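Local coordinates for protein 7beta-hydroxysteroid dehydrogenase (Collinsella aerofaciens, PDB 5FYD) that catalyses the NADPH-dependent reduction of the 7-oxo group of 7-oxolithocholate to give the bile acid ursodeoxycholate, at residues I184-T189 against E215-E220. Numbering follows the deposited sequence.
Sequences ITLGTT and EECVDE
Cys217 meets Leu186 at the middle of this contact, where helix 215-220 runs nearly antiparallel to strand 184-186, at 159°. One methyl of the leucine does the touching. Leu186 CD2 lies 3.9 Å from Cys217 SG and equally far from Cys217 CB, so it sits alongside the CB-SG bond. The CB of Cys217 points toward the strand. Its SG stands opposite the carbonyl carbon, and from there it also faces Thr189 loosely, with SG 4.4 Å from Thr189 OG1. That hydroxyl is turned to its own loop and donates to Gly187 O at 3.0 Å. It approaches from above the carbonyl plane, 43° out of it, and the bond ties Thr189 back to Gly187 within the loop that follows the strand.

Ile184 meets the helix beside Cys217 and toward Glu220. Its CG1 branch extends away from the backbone N (chi1 -177°) and brings CD1 to 4.0 Å from Cys217 O. The same methyl lies 4.5 Å from Glu220 CG, the aliphatic part of that side chain. The Glu220 carboxylate forms salt bridges to Lys224 and Lys238 and a hydrogen bond with Gly234 N.

No hydrogen bond joins the segments; the contact is mostly apolar and buried. It packs helix 214-224 against strand 179-186, which strands 136-143 and 230-232 flank in the parallel Rossmann-fold sheet. Leu186 also touches the NADP(+)-binding residue Val20 on helix 19-30, and Val218 packs on Phe24 of that helix.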
loop_
_atom_site.group_PDB
_atom_site.type_symbol
_atom_site.label_atom_id
_atom_site.label_comp_id
_atom_site.label_asym_id
_atom_site.label_seq_id
_atom_site.Cartn_x
_atom_site.Cartn_y
_atom_site.Cartn_z
ATOM N N ILE A 184 4.870 12.057 18.538
ATOM C CA ILE A 184 3.737 11.142 18.567
ATOM C C ILE A 184 4.127 9.935 17.722
ATOM O O ILE A 184 4.479 10.083 16.553
ATOM C CB ILE A 184 2.418 11.783 18.097
ATOM C CG1 ILE A 184 1.266 10.768 18.237
ATOM C CG2 ILE A 184 2.467 12.319 16.664
ATOM C CD1 ILE A 184 0.295 11.080 19.326
ATOM N N THR A 185 4.027 8.753 18.316
ATOM C CA THR A 185 4.415 7.505 17.686
ATOM C C THR A 185 3.158 6.754 17.229
ATOM O O THR A 185 2.288 6.427 18.047
ATOM C CB THR A 185 5.252 6.661 18.662
ATOM O OG1 THR A 185 6.498 7.341 18.921
ATOM C CG2 THR A 185 5.527 5.308 18.095
ATOM N N LEU A 186 3.064 6.498 15.924
ATOM C CA LEU A 186 1.858 5.932 15.323
ATOM C C LEU A 186 2.019 4.449 15.113
ATOM O O LEU A 186 3.113 3.967 14.867
ATOM C CB LEU A 186 1.598 6.567 13.976
ATOM C CG LEU A 186 1.551 8.097 13.957
ATOM C CD1 LEU A 186 1.124 8.585 12.576
ATOM C CD2 LEU A 186 0.662 8.630 15.054
ATOM N N GLY A 187 0.909 3.734 15.181
ATOM C CA GLY A 187 0.871 2.358 14.773
ATOM C C GLY A 187 0.186 2.332 13.422
ATOM O O GLY A 187 0.302 3.250 12.616
ATOM N N THR A 188 -0.583 1.292 13.195
ATOM C CA THR A 188 -1.313 1.161 11.949
ATOM C C THR A 188 -2.415 2.219 11.878
ATOM O O THR A 188 -3.194 2.377 12.815
ATOM C CB THR A 188 -1.842 -0.269 11.840
ATOM O OG1 THR A 188 -0.714 -1.148 11.934
ATOM C CG2 THR A 188 -2.588 -0.487 10.552
ATOM N N THR A 189 -2.400 2.978 10.791
ATOM C CA THR A 189 -3.232 4.149 10.619
ATOM C C THR A 189 -4.043 3.982 9.329
ATOM O O THR A 189 -3.528 3.492 8.333
ATOM C CB THR A 189 -2.356 5.412 10.515
ATOM O OG1 THR A 189 -1.507 5.516 11.679
ATOM C CG2 THR A 189 -3.215 6.651 10.389
ATOM N N GLU A 215 -7.021 11.743 11.844
ATOM C CA GLU A 215 -7.571 12.793 12.695
ATOM C C GLU A 215 -7.461 12.502 14.179
ATOM O O GLU A 215 -7.167 13.412 14.945
ATOM C CB GLU A 215 -9.024 13.098 12.337
ATOM C CG GLU A 215 -9.109 13.967 11.103
ATOM C CD GLU A 215 -10.525 14.245 10.642
ATOM O OE1 GLU A 215 -11.478 14.127 11.453
ATOM O OE2 GLU A 215 -10.667 14.596 9.453
ATOM N N GLU A 216 -7.711 11.260 14.595
ATOM C CA GLU A 216 -7.632 10.909 16.013
ATOM C C GLU A 216 -6.188 10.954 16.514
ATOM O O GLU A 216 -5.934 11.350 17.657
ATOM C CB GLU A 216 -8.305 9.555 16.275
ATOM C CG GLU A 216 -9.819 9.705 16.345
ATOM C CD GLU A 216 -10.555 8.658 15.550
ATOM O OE1 GLU A 216 -10.040 7.523 15.453
ATOM O OE2 GLU A 216 -11.637 8.991 15.009
ATOM N N CYS A 217 -5.238 10.585 15.648
ATOM C CA CYS A 217 -3.812 10.706 15.978
ATOM C C CYS A 217 -3.414 12.163 16.202
ATOM O O CYS A 217 -2.771 12.497 17.202
ATOM C CB CYS A 217 -2.929 10.165 14.874
ATOM S SG CYS A 217 -3.157 8.390 14.623
ATOM N N VAL A 218 -3.793 13.019 15.254
ATOM C CA VAL A 218 -3.511 14.449 15.382
ATOM C C VAL A 218 -4.228 15.090 16.569
ATOM O O VAL A 218 -3.649 15.917 17.276
ATOM C CB VAL A 218 -3.801 15.174 14.058
ATOM C CG1 VAL A 218 -3.701 16.674 14.216
ATOM C CG2 VAL A 218 -2.811 14.697 12.998
ATOM N N ASP A 219 -5.490 14.711 16.797
ATOM C CA ASP A 219 -6.209 15.201 17.962
ATOM C C ASP A 219 -5.489 14.845 19.271
ATOM O O ASP A 219 -5.305 15.714 20.132
ATOM C CB ASP A 219 -7.653 14.691 17.985
ATOM C CG ASP A 219 -8.561 15.470 17.036
ATOM O OD1 ASP A 219 -8.172 16.571 16.580
ATOM O OD2 ASP A 219 -9.675 14.977 16.759
ATOM N N GLU A 220 -5.036 13.601 19.397
ATOM C CA GLU A 220 -4.306 13.209 20.604
ATOM C C GLU A 220 -2.986 13.982 20.752
ATOM O O GLU A 220 -2.666 14.461 21.837
ATOM C CB GLU A 220 -4.043 11.705 20.637
ATOM C CG GLU A 220 -3.337 11.296 21.912
ATOM C CD GLU A 220 -3.226 9.788 22.104
ATOM O OE1 GLU A 220 -3.596 9.002 21.211
ATOM O OE2 GLU A 220 -2.744 9.403 23.175
#